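Local coordinates for cryptochrome DASH, chloroplastic/mitochondrial (Arabidopsis thaliana, PDB 2J4D), which binds FAD and a folate antenna chromophore, repairs cyclobutane pyrimidine dimers in single-stranded DNA, and may also act as a photoreceptor, at residues E144-E149 with Y423-N428; L171-T176 with F332-I337; D182-V187 with A203-R208. All blocks are in the same frame, centred on the assembly; numbering follows the deposited sequence.

Contact 1 of 3, residues E144-E149 with Y423-N428. With MHF (5,10-methenyl-6,7,8-trihydrofolic acid), chain D.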
loop_
_atom_site.group_PDB
_atom_site.type_symbol
_atom_site.label_atom_id
_atom_site.label_comp_id
_atom_site.label_asym_id
_atom_site.label_seq_id
_atom_site.Cartn_x
_atom_site.Cartn_y
_atom_site.Cartn_z
ATOM N N GLU A 144 -12.230 6.398 -3.834
ATOM C CA GLU A 144 -11.769 5.080 -3.414
ATOM C C GLU A 144 -12.699 4.046 -4.049
ATOM O O GLU A 144 -13.704 4.408 -4.671
ATOM C CB GLU A 144 -11.753 4.967 -1.891
ATOM C CG GLU A 144 -10.572 5.689 -1.263
ATOM C CD GLU A 144 -9.237 4.988 -1.523
ATOM O OE1 GLU A 144 -9.200 4.029 -2.323
ATOM O OE2 GLU A 144 -8.218 5.399 -0.923
ATOM N N THR A 145 -12.385 2.766 -3.896
ATOM C CA THR A 145 -13.199 1.744 -4.547
ATOM C C THR A 145 -13.976 0.733 -3.707
ATOM O O THR A 145 -15.037 0.276 -4.134
ATOM C CB THR A 145 -12.338 0.926 -5.540
ATOM O OG1 THR A 145 -11.270 0.286 -4.828
ATOM C CG2 THR A 145 -11.749 1.823 -6.619
ATOM N N CYS A 146 -13.471 0.365 -2.535
ATOM C CA CYS A 146 -14.159 -0.647 -1.736
ATOM C C CYS A 146 -15.260 -0.153 -0.807
ATOM O O CYS A 146 -15.302 1.014 -0.424
ATOM C CB CYS A 146 -13.131 -1.465 -0.949
ATOM S SG CYS A 146 -11.954 -2.301 -2.056
ATOM N N SER A 147 -16.152 -1.081 -0.468
ATOM C CA SER A 147 -17.308 -0.847 0.401
ATOM C C SER A 147 -17.157 0.157 1.545
ATOM O O SER A 147 -17.903 1.138 1.628
ATOM C CB SER A 147 -17.775 -2.188 0.990
ATOM O OG SER A 147 -18.709 -1.985 2.041
ATOM N N GLU A 148 -16.207 -0.098 2.440
ATOM C CA GLU A 148 -16.005 0.774 3.588
ATOM C C GLU A 148 -15.680 2.215 3.220
ATOM O O GLU A 148 -16.275 3.149 3.765
ATOM C CB GLU A 148 -14.905 0.195 4.492
ATOM C CG GLU A 148 -15.355 -1.046 5.252
ATOM C CD GLU A 148 -14.230 -1.737 5.996
ATOM O OE1 GLU A 148 -13.095 -1.211 6.023
ATOM O OE2 GLU A 148 -14.488 -2.817 6.555
ATOM N N GLU A 149 -14.747 2.391 2.288
ATOM C CA GLU A 149 -14.343 3.722 1.871
ATOM C C GLU A 149 -15.444 4.461 1.105
ATOM O O GLU A 149 -15.615 5.665 1.272
ATOM C CB GLU A 149 -13.066 3.649 1.026
ATOM C CG GLU A 149 -11.823 3.274 1.832
ATOM C CD GLU A 149 -11.573 1.770 1.909
ATOM O OE1 GLU A 149 -12.520 0.972 1.775
ATOM O OE2 GLU A 149 -10.405 1.381 2.109
ATOM N N TYR A 423 -0.699 -2.671 3.290
ATOM C CA TYR A 423 -2.051 -3.180 3.154
ATOM C C TYR A 423 -2.895 -2.290 2.267
ATOM O O TYR A 423 -2.982 -1.083 2.481
ATOM C CB TYR A 423 -2.758 -3.300 4.497
ATOM C CG TYR A 423 -4.236 -3.573 4.309
ATOM C CD1 TYR A 423 -4.671 -4.770 3.730
ATOM C CD2 TYR A 423 -5.195 -2.621 4.658
ATOM C CE1 TYR A 423 -6.026 -5.013 3.502
ATOM C CE2 TYR A 423 -6.557 -2.851 4.431
ATOM C CZ TYR A 423 -6.960 -4.051 3.854
ATOM O OH TYR A 423 -8.295 -4.299 3.630
ATOM N N ASP A 424 -3.527 -2.927 1.287
ATOM C CA ASP A 424 -4.400 -2.279 0.318
ATOM C C ASP A 424 -5.521 -3.306 0.126
ATOM O O ASP A 424 -5.254 -4.463 -0.213
ATOM C CB ASP A 424 -3.621 -2.061 -0.988
ATOM C CG ASP A 424 -4.454 -1.411 -2.065
ATOM O OD1 ASP A 424 -4.128 -0.268 -2.451
ATOM O OD2 ASP A 424 -5.430 -2.039 -2.523
ATOM N N PRO A 425 -6.786 -2.915 0.351
ATOM C CA PRO A 425 -7.831 -3.924 0.170
ATOM C C PRO A 425 -7.866 -4.593 -1.196
ATOM O O PRO A 425 -8.041 -5.808 -1.288
ATOM C CB PRO A 425 -9.121 -3.164 0.482
ATOM C CG PRO A 425 -8.777 -1.737 0.148
ATOM C CD PRO A 425 -7.367 -1.607 0.696
ATOM N N CYS A 426 -7.690 -3.799 -2.247
ATOM C CA CYS A 426 -7.733 -4.310 -3.611
ATOM C C CYS A 426 -6.637 -5.336 -3.857
ATOM O O CYS A 426 -6.900 -6.443 -4.334
ATOM C CB CYS A 426 -7.580 -3.160 -4.603
ATOM S SG CYS A 426 -8.717 -1.777 -4.321
ATOM N N SER A 427 -5.409 -4.961 -3.526
ATOM C CA SER A 427 -4.269 -5.845 -3.731
ATOM C C SER A 427 -4.244 -7.015 -2.755
ATOM O O SER A 427 -3.950 -8.139 -3.147
ATOM C CB SER A 427 -2.962 -5.056 -3.612
ATOM O OG SER A 427 -2.774 -4.199 -4.728
ATOM N N ASN A 428 -4.553 -6.763 -1.488
ATOM C CA ASN A 428 -4.507 -7.844 -0.506
ATOM C C ASN A 428 -5.543 -8.921 -0.777
ATOM O O ASN A 428 -5.212 -10.089 -0.965
ATOM C CB ASN A 428 -4.712 -7.309 0.909
ATOM C CG ASN A 428 -4.439 -8.369 1.967
ATOM O OD1 ASN A 428 -3.353 -8.940 2.010
ATOM N ND2 ASN A 428 -5.422 -8.635 2.819
HETATM N N1 MHF D . -10.550 -2.924 3.990
HETATM C C2 MHF D . -10.810 -1.755 3.314
HETATM N NA2 MHF D . -9.820 -0.825 3.191
HETATM N N3 MHF D . -12.018 -1.510 2.777
HETATM C C4 MHF D . -13.045 -2.404 2.901
HETATM O O4 MHF D . -14.153 -2.157 2.409
HETATM C C4A MHF D . -12.820 -3.620 3.611
HETATM N N5 MHF D . -13.821 -4.599 3.839
HETATM C C6 MHF D . -13.657 -5.679 4.872
HETATM C C7 MHF D . -12.232 -6.248 4.688
HETATM N N8 MHF D . -11.304 -5.079 4.833
HETATM C C8A MHF D . -11.543 -3.876 4.151
HETATM C C9 MHF D . -14.820 -6.684 4.637
HETATM N N10 MHF D . -15.449 -6.169 3.396
HETATM C C11 MHF D . -15.208 -4.720 3.383
HETATM C C12 MHF D . -19.616 -7.094 2.883
HETATM C C13 MHF D . -18.657 -8.111 3.175
HETATM C C14 MHF D . -17.313 -7.792 3.364
HETATM C C15 MHF D . -16.867 -6.447 3.275
HETATM C C16 MHF D . -17.845 -5.409 3.002
HETATM C C17 MHF D . -19.203 -5.733 2.812
HETATM C C MHF D . -21.029 -7.486 2.635
HETATM O O MHF D . -21.334 -8.672 2.684
HETATM N N MHF D . -21.972 -6.563 2.338
HETATM C CA MHF D . -23.347 -6.984 2.070
HETATM C CB MHF D . -24.330 -5.872 2.435
HETATM C CG MHF D . -24.284 -5.459 3.883
HETATM C CD MHF D . -24.562 -6.616 4.817
HETATM O OE1 MHF D . -25.721 -7.080 4.853
HETATM O OE2 MHF D . -23.616 -7.073 5.499
HETATM C CT MHF D . -23.510 -7.337 0.589
HETATM O O1 MHF D . -22.621 -6.974 -0.211
HETATM O O2 MHF D . -24.527 -7.969 0.234
#

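Contact 2 of 3, residues L171-T176 with F332-I337. With FAD (flavin-adenine dinucleotide), chain C.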
loop_
_atom_site.group_PDB
_atom_site.type_symbol
_atom_site.label_atom_id
_atom_site.label_comp_id
_atom_site.label_asym_id
_atom_site.label_seq_id
_atom_site.Cartn_x
_atom_site.Cartn_y
_atom_site.Cartn_z
ATOM N N LEU A 171 -14.973 14.071 -5.882
ATOM C CA LEU A 171 -14.060 12.926 -5.800
ATOM C C LEU A 171 -13.283 12.804 -7.107
ATOM O O LEU A 171 -13.862 12.777 -8.187
ATOM C CB LEU A 171 -14.856 11.648 -5.503
ATOM C CG LEU A 171 -15.613 11.724 -4.163
ATOM C CD1 LEU A 171 -16.579 10.577 -4.014
ATOM C CD2 LEU A 171 -14.607 11.730 -3.020
ATOM N N ILE A 172 -11.961 12.731 -6.999
ATOM C CA ILE A 172 -11.100 12.666 -8.167
ATOM C C ILE A 172 -10.444 11.299 -8.317
ATOM O O ILE A 172 -9.918 10.752 -7.349
ATOM C CB ILE A 172 -9.980 13.720 -8.045
ATOM C CG1 ILE A 172 -10.582 15.079 -7.673
ATOM C CG2 ILE A 172 -9.173 13.790 -9.329
ATOM C CD1 ILE A 172 -11.630 15.573 -8.639
ATOM N N TRP A 173 -10.466 10.738 -9.521
ATOM C CA TRP A 173 -9.813 9.451 -9.704
ATOM C C TRP A 173 -8.301 9.641 -9.640
ATOM O O TRP A 173 -7.760 10.593 -10.201
ATOM C CB TRP A 173 -10.163 8.810 -11.050
ATOM C CG TRP A 173 -9.523 7.467 -11.169
ATOM C CD1 TRP A 173 -8.313 7.170 -11.741
ATOM C CD2 TRP A 173 -9.990 6.257 -10.573
ATOM N NE1 TRP A 173 -7.996 5.846 -11.525
ATOM C CE2 TRP A 173 -9.008 5.264 -10.809
ATOM C CE3 TRP A 173 -11.144 5.915 -9.852
ATOM C CZ2 TRP A 173 -9.146 3.956 -10.349
ATOM C CZ3 TRP A 173 -11.280 4.609 -9.392
ATOM C CH2 TRP A 173 -10.284 3.647 -9.644
ATOM N N GLY A 174 -7.625 8.729 -8.955
ATOM C CA GLY A 174 -6.176 8.797 -8.858
ATOM C C GLY A 174 -5.671 7.399 -8.565
ATOM O O GLY A 174 -6.304 6.424 -8.948
ATOM N N SER A 175 -4.532 7.302 -7.895
ATOM C CA SER A 175 -3.944 6.022 -7.507
ATOM C C SER A 175 -3.410 5.070 -8.585
ATOM O O SER A 175 -2.418 4.399 -8.338
ATOM C CB SER A 175 -4.914 5.245 -6.594
ATOM O OG SER A 175 -6.042 4.732 -7.294
ATOM N N THR A 176 -4.024 5.003 -9.765
ATOM C CA THR A 176 -3.543 4.056 -10.790
ATOM C C THR A 176 -2.572 4.608 -11.832
ATOM O O THR A 176 -2.544 5.809 -12.080
ATOM C CB THR A 176 -4.724 3.418 -11.529
ATOM O OG1 THR A 176 -5.511 4.446 -12.140
ATOM C CG2 THR A 176 -5.588 2.616 -10.559
ATOM N N PHE A 332 -5.726 -5.056 -9.962
ATOM C CA PHE A 332 -6.516 -5.383 -8.779
ATOM C C PHE A 332 -7.371 -4.207 -8.317
ATOM O O PHE A 332 -8.454 -4.400 -7.766
ATOM C CB PHE A 332 -5.619 -5.885 -7.643
ATOM C CG PHE A 332 -5.206 -7.329 -7.804
ATOM C CD1 PHE A 332 -6.171 -8.330 -7.919
ATOM C CD2 PHE A 332 -3.866 -7.685 -7.850
ATOM C CE1 PHE A 332 -5.804 -9.664 -8.077
ATOM C CE2 PHE A 332 -3.483 -9.019 -8.007
ATOM C CZ PHE A 332 -4.452 -10.011 -8.119
ATOM N N ARG A 333 -6.889 -2.992 -8.547
ATOM C CA ARG A 333 -7.651 -1.809 -8.159
ATOM C C ARG A 333 -8.933 -1.751 -9.006
ATOM O O ARG A 333 -10.028 -1.538 -8.476
ATOM C CB ARG A 333 -6.794 -0.548 -8.363
ATOM C CG ARG A 333 -7.558 0.766 -8.322
ATOM C CD ARG A 333 -8.097 1.089 -6.948
ATOM N NE ARG A 333 -7.030 1.346 -5.987
ATOM C CZ ARG A 333 -7.227 1.839 -4.768
ATOM N NH1 ARG A 333 -8.457 2.135 -4.359
ATOM N NH2 ARG A 333 -6.199 2.026 -3.953
ATOM N N PHE A 334 -8.814 -1.952 -10.317
ATOM C CA PHE A 334 -10.011 -1.915 -11.165
ATOM C C PHE A 334 -10.891 -3.129 -10.880
ATOM O O PHE A 334 -12.115 -3.038 -10.883
ATOM C CB PHE A 334 -9.638 -1.880 -12.658
ATOM C CG PHE A 334 -8.900 -0.629 -13.076
ATOM C CD1 PHE A 334 -9.400 0.630 -12.762
ATOM C CD2 PHE A 334 -7.704 -0.715 -13.788
ATOM C CE1 PHE A 334 -8.714 1.790 -13.147
ATOM C CE2 PHE A 334 -7.011 0.439 -14.181
ATOM C CZ PHE A 334 -7.520 1.692 -13.856
ATOM N N LEU A 335 -10.258 -4.264 -10.606
ATOM C CA LEU A 335 -10.996 -5.491 -10.327
ATOM C C LEU A 335 -11.852 -5.335 -9.066
ATOM O O LEU A 335 -12.934 -5.917 -8.970
ATOM C CB LEU A 335 -10.010 -6.654 -10.174
ATOM C CG LEU A 335 -10.446 -8.104 -10.423
ATOM C CD1 LEU A 335 -11.181 -8.239 -11.747
ATOM C CD2 LEU A 335 -9.200 -8.979 -10.433
ATOM N N SER A 336 -11.385 -4.539 -8.107
ATOM C CA SER A 336 -12.154 -4.343 -6.882
ATOM C C SER A 336 -13.509 -3.744 -7.228
ATOM O O SER A 336 -14.520 -4.062 -6.597
ATOM C CB SER A 336 -11.412 -3.431 -5.888
ATOM O OG SER A 336 -11.372 -2.077 -6.316
ATOM N N ILE A 337 -13.537 -2.885 -8.242
ATOM C CA ILE A 337 -14.786 -2.266 -8.652
ATOM C C ILE A 337 -15.702 -3.295 -9.295
ATOM O O ILE A 337 -16.886 -3.389 -8.960
ATOM C CB ILE A 337 -14.541 -1.123 -9.651
ATOM C CG1 ILE A 337 -13.615 -0.081 -9.018
ATOM C CG2 ILE A 337 -15.867 -0.472 -10.026
ATOM C CD1 ILE A 337 -13.195 1.033 -9.960
HETATM P PA FAD C . 8.002 -5.171 -6.449
HETATM O O1A FAD C . 9.122 -4.212 -6.367
HETATM O O2A FAD C . 8.235 -6.535 -6.978
HETATM O O5B FAD C . 6.800 -4.536 -7.311
HETATM C C5B FAD C . 6.713 -3.108 -7.513
HETATM C C4B FAD C . 5.281 -2.666 -7.193
HETATM O O4B FAD C . 4.387 -3.378 -8.048
HETATM C C3B FAD C . 4.813 -2.969 -5.774
HETATM O O3B FAD C . 5.278 -2.019 -4.830
HETATM C C2B FAD C . 3.327 -3.000 -5.962
HETATM O O2B FAD C . 2.683 -1.750 -5.850
HETATM C C1B FAD C . 3.165 -3.656 -7.345
HETATM N N9A FAD C . 2.956 -5.119 -7.330
HETATM C C8A FAD C . 3.901 -6.111 -7.501
HETATM N N7A FAD C . 3.379 -7.329 -7.440
HETATM C C5A FAD C . 2.034 -7.124 -7.225
HETATM C C6A FAD C . 0.952 -8.021 -7.063
HETATM N N6A FAD C . 1.056 -9.342 -7.118
HETATM N N1A FAD C . -0.301 -7.472 -6.847
HETATM C C2A FAD C . -0.456 -6.108 -6.782
HETATM N N3A FAD C . 0.535 -5.197 -6.928
HETATM C C4A FAD C . 1.760 -5.752 -7.134
HETATM N N1 FAD C . 0.585 -5.672 -2.362
HETATM C C2 FAD C . 0.149 -4.487 -1.809
HETATM O O2 FAD C . 0.501 -3.414 -2.264
HETATM N N3 FAD C . -0.712 -4.546 -0.702
HETATM C C4 FAD C . -1.155 -5.733 -0.122
HETATM O O4 FAD C . -1.917 -5.718 0.862
HETATM C C4X FAD C . -0.703 -6.946 -0.695
HETATM N N5 FAD C . -1.095 -8.189 -0.176
HETATM C C5X FAD C . -0.737 -9.378 -0.815
HETATM C C6 FAD C . -1.232 -10.609 -0.365
HETATM C C7 FAD C . -0.889 -11.832 -0.987
HETATM C C7M FAD C . -1.459 -13.124 -0.454
HETATM C C8 FAD C . 0.001 -11.797 -2.122
HETATM C C8M FAD C . 0.427 -13.059 -2.854
HETATM C C9 FAD C . 0.503 -10.564 -2.584
HETATM C C9A FAD C . 0.150 -9.336 -1.949
HETATM N N10 FAD C . 0.646 -8.075 -2.394
HETATM C C10 FAD C . 0.172 -6.875 -1.819
HETATM C "C1'" FAD C . 1.352 -7.969 -3.713
HETATM C "C2'" FAD C . 2.891 -8.064 -3.687
HETATM O "O2'" FAD C . 3.288 -9.215 -2.961
HETATM C "C3'" FAD C . 3.478 -6.815 -3.034
HETATM O "O3'" FAD C . 3.028 -5.627 -3.715
HETATM C "C4'" FAD C . 5.016 -6.748 -3.044
HETATM O "O4'" FAD C . 5.566 -7.843 -2.308
HETATM C "C5'" FAD C . 5.458 -5.431 -2.420
HETATM O "O5'" FAD C . 6.884 -5.335 -2.440
HETATM P P FAD C . 7.738 -4.602 -3.545
HETATM O O1P FAD C . 7.296 -3.198 -3.505
HETATM O O2P FAD C . 9.182 -4.811 -3.253
HETATM O O3P FAD C . 7.489 -5.339 -4.929
#

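Contact 3 of 3, residues D182-V187 with A203-R208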
loop_
_atom_site.group_PDB
_atom_site.type_symbol
_atom_site.label_atom_id
_atom_site.label_comp_id
_atom_site.label_asym_id
_atom_site.label_seq_id
_atom_site.Cartn_x
_atom_site.Cartn_y
_atom_site.Cartn_z
ATOM N N ASP A 182 -9.285 6.437 -19.249
ATOM C CA ASP A 182 -8.558 6.158 -20.489
ATOM C C ASP A 182 -8.583 4.698 -20.921
ATOM O O ASP A 182 -8.083 4.373 -21.998
ATOM C CB ASP A 182 -7.082 6.575 -20.373
ATOM C CG ASP A 182 -6.894 8.052 -20.088
ATOM O OD1 ASP A 182 -7.775 8.859 -20.442
ATOM O OD2 ASP A 182 -5.839 8.410 -19.522
ATOM N N LEU A 183 -9.128 3.821 -20.080
ATOM C CA LEU A 183 -9.185 2.390 -20.381
ATOM C C LEU A 183 -9.984 2.054 -21.635
ATOM O O LEU A 183 -10.895 2.785 -22.017
ATOM C CB LEU A 183 -9.784 1.625 -19.200
ATOM C CG LEU A 183 -8.974 1.637 -17.902
ATOM C CD1 LEU A 183 -9.745 0.888 -16.825
ATOM C CD2 LEU A 183 -7.622 0.979 -18.132
ATOM N N PRO A 184 -9.639 0.939 -22.297
ATOM C CA PRO A 184 -10.344 0.519 -23.512
ATOM C C PRO A 184 -11.625 -0.248 -23.197
ATOM O O PRO A 184 -12.151 -0.961 -24.042
ATOM C CB PRO A 184 -9.310 -0.344 -24.228
ATOM C CG PRO A 184 -8.576 -0.985 -23.091
ATOM C CD PRO A 184 -8.405 0.154 -22.101
ATOM N N PHE A 185 -12.108 -0.111 -21.964
ATOM C CA PHE A 185 -13.339 -0.769 -21.529
ATOM C C PHE A 185 -13.802 -0.194 -20.194
ATOM O O PHE A 185 -12.996 0.350 -19.440
ATOM C CB PHE A 185 -13.143 -2.297 -21.402
ATOM C CG PHE A 185 -11.738 -2.720 -21.013
ATOM C CD1 PHE A 185 -11.148 -2.259 -19.838
ATOM C CD2 PHE A 185 -11.000 -3.562 -21.842
ATOM C CE1 PHE A 185 -9.841 -2.626 -19.499
ATOM C CE2 PHE A 185 -9.693 -3.937 -21.515
ATOM C CZ PHE A 185 -9.110 -3.467 -20.340
ATOM N N ASP A 186 -15.102 -0.265 -19.915
ATOM C CA ASP A 186 -15.589 0.210 -18.625
ATOM C C ASP A 186 -15.151 -0.903 -17.682
ATOM O O ASP A 186 -15.052 -2.053 -18.110
ATOM C CB ASP A 186 -17.115 0.320 -18.597
ATOM C CG ASP A 186 -17.632 0.826 -17.253
ATOM O OD1 ASP A 186 -17.541 2.046 -17.001
ATOM O OD2 ASP A 186 -18.106 0.004 -16.436
ATOM N N VAL A 187 -14.900 -0.586 -16.412
ATOM C CA VAL A 187 -14.444 -1.605 -15.464
ATOM C C VAL A 187 -15.406 -2.768 -15.265
ATOM O O VAL A 187 -14.994 -3.857 -14.861
ATOM C CB VAL A 187 -14.103 -0.993 -14.083
ATOM C CG1 VAL A 187 -12.911 -0.054 -14.223
ATOM C CG2 VAL A 187 -15.302 -0.248 -13.521
ATOM N N ALA A 203 -1.527 -1.848 -25.412
ATOM C CA ALA A 203 -1.714 -1.642 -26.837
ATOM C C ALA A 203 -2.600 -0.444 -27.162
ATOM O O ALA A 203 -2.403 0.223 -28.183
ATOM C CB ALA A 203 -2.296 -2.898 -27.469
ATOM N N LYS A 204 -3.556 -0.143 -26.289
ATOM C CA LYS A 204 -4.473 0.948 -26.582
ATOM C C LYS A 204 -4.455 2.166 -25.670
ATOM O O LYS A 204 -5.215 3.111 -25.891
ATOM C CB LYS A 204 -5.897 0.398 -26.634
ATOM C CG LYS A 204 -6.044 -0.840 -27.495
ATOM C CD LYS A 204 -7.491 -1.276 -27.533
ATOM C CE LYS A 204 -7.642 -2.701 -28.021
ATOM N NZ LYS A 204 -9.078 -3.106 -27.994
ATOM N N CYS A 205 -3.602 2.166 -24.656
ATOM C CA CYS A 205 -3.564 3.304 -23.742
ATOM C C CYS A 205 -2.193 3.907 -23.575
ATOM O O CYS A 205 -1.175 3.272 -23.853
ATOM C CB CYS A 205 -4.043 2.902 -22.348
ATOM S SG CYS A 205 -5.641 2.136 -22.287
ATOM N N SER A 206 -2.192 5.142 -23.093
ATOM C CA SER A 206 -0.970 5.872 -22.801
ATOM C C SER A 206 -1.023 6.180 -21.310
ATOM O O SER A 206 -2.105 6.235 -20.715
ATOM C CB SER A 206 -0.915 7.193 -23.577
ATOM O OG SER A 206 -0.677 6.973 -24.952
ATOM N N ILE A 207 0.144 6.367 -20.707
ATOM C CA ILE A 207 0.225 6.709 -19.297
ATOM C C ILE A 207 0.351 8.230 -19.271
ATOM O O ILE A 207 1.186 8.798 -19.971
ATOM C CB ILE A 207 1.470 6.067 -18.642
ATOM C CG1 ILE A 207 1.316 4.543 -18.625
ATOM C CG2 ILE A 207 1.647 6.591 -17.216
ATOM C CD1 ILE A 207 2.537 3.809 -18.098
ATOM N N ARG A 208 -0.487 8.897 -18.487
ATOM C CA ARG A 208 -0.441 10.354 -18.416
ATOM C C ARG A 208 0.799 10.849 -17.687
ATOM O O ARG A 208 1.302 10.182 -16.780
ATOM C CB ARG A 208 -1.673 10.895 -17.686
ATOM C CG ARG A 208 -3.007 10.488 -18.302
ATOM C CD ARG A 208 -4.153 11.091 -17.515
ATOM N NE ARG A 208 -5.465 10.711 -18.034
ATOM C CZ ARG A 208 -6.606 11.277 -17.644
ATOM N NH1 ARG A 208 -6.592 12.243 -16.738
ATOM N NH2 ARG A 208 -7.758 10.883 -18.160
HETATM O O HOH W 1 -4.026 6.659 -18.659
#

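Contact 1 of 3, residues E144-E149 with Y423-N428
C146 sends its sulfur across to the first turn of helix 425-436, where SG lies 3.9 Å from P425 CB and 4.0 Å from C426 SG. Beside it, T145 OG1 comes within 3.3 Å of C426 SG, while its main polar partner is S336. No hydrogen bond runs directly between 144-149 and 423-428; the pterin of MHF makes the bridge. E148 lies along one face of that ring system, extended beyond CG. Its CB sits 3.2 Å from MHF O4, CG still packs on O4 and C4, and CD is 3.3 Å from MHF C4A. At the tip OE2 reaches over N5 and C6, and OE1 turns to a salt bridge with K89. The opposite face meets P425, whose CG rests against the exocyclic amine. Around the rim the polar grip is specific: E148 N donates to MHF O4 over 2.9 Å, and MHF NA2 gives a short, nearly straight bond to E149 OE2 (2.5 Å, 172°). From the other segment Y423 OH and MHF N1 are 2.7 Å apart in a weak, bent hydrogen bond, with N1 close to the plane of the tyrosine ring. Meanwhile D424, which N-caps helix 425-436 through OD2, gives its backbone N to FAD O4. This is the folate antenna site of a DASH cryptochrome, set between the alpha/beta and FAD-binding domains.

Contact 2 of 3, residues L171-T176 with F332-I337
W173 and R333 both hold CG trans to the main-chain nitrogen (chi1 -177° for the tryptophan), which carries the indole toward helix 317-339 and sets R333 CG against T176 CG2 at 3.5 Å and W173 CZ2 at 4.1 Å. Bends at chi2 and chi3 then turn the guanidinium away toward E144. The six-membered ring of W173 lies almost parallel to that of F334 (16°), but the two are slid so far apart, with centroids 5.9 Å from each other, that they hardly overlap; their near point is W173 CZ2 to F334 CE1 at 3.6 Å. I337 comes in from the other direction, its CD1 3.9 Å from W173 CH2. The indole is kept from turning by an in-plane, straight hydrogen bond from W173 NE1 to T176 OG1 (2.9 Å, 171°). That hydroxyl is held a second time by the carbonyl of Y178, and it also lies against F334 CZ. S175 OG sits over one face of the R333 guanidinium, 3.8 Å from NE, too long to bind it; the charge is met instead by a salt bridge from NH1 to E144. Residues 171-176 thus lead off the edge strand 168-172 of the parallel sheet and pack against helix 317-339. On that helix F332 meets the FAD adenine with its ring edge, while R333 and S336 touch C426 of helix 425-436.

Contact 3 of 3, residues D182-V187 with A203-R208
D182 and R208 form a salt bridge in which the guanidinium is used side-on, one nitrogen for each carboxylate oxygen. R208 NE donates to D182 OD2 at 2.8 Å (162°), reaching it on the syn side, and NH2 donates to D182 OD1 at 3.1 Å. Both oxygens lie near the guanidinium plane, but the carboxylate is turned 41° from it, which is why OD1 is met from above its own plane. The arginine gets there with a chain extended from CG to NE, reaching out across the gap to the carboxylate. D182 OD2 has further help: a water donates to it at 2.7 Å and to S206 O at 2.8 Å, linking the carboxylate to the main chain of the facing segment. Inward from this polar end sits C205. Its SG lies 3.3 Å from D182 O and packs against P184 CD at 3.4 Å, wedged where the two backbones run closest. Farther along, P184 CB touches the methylene K204 CD at 3.9 Å, well before the extended lysine chain reaches its amine. L183 directs its CB away from 203-208, and its side chain goes to V201 and F334 instead. This is surface packing away from the cofactor sites: the end of helix 194-204 and the chain leaving it fold back, so that the loop before that helix and the chain after it are joined by a bidentate salt bridge.

Overall arrangement
From the N terminus, the chain runs through the first strands of the five-stranded parallel sheet and the helices between them to 144-149, which waits for its partner until 423-428. Within that long span, 171-176 follows the edge strand and meets 332-337 of helix 317-339; within that second span, 182-187 and 203-208 close a short local loop. The three contacts nest, and none cross. Contacts 1 and 2 both join the alpha/beta domain to the helical FAD-binding domain, and they touch directly, with centres about 9 Å apart. Contact 3 meets contact 2 where V187 packs on I337 and F334; its centre lies about 21 Å from that of contact 1.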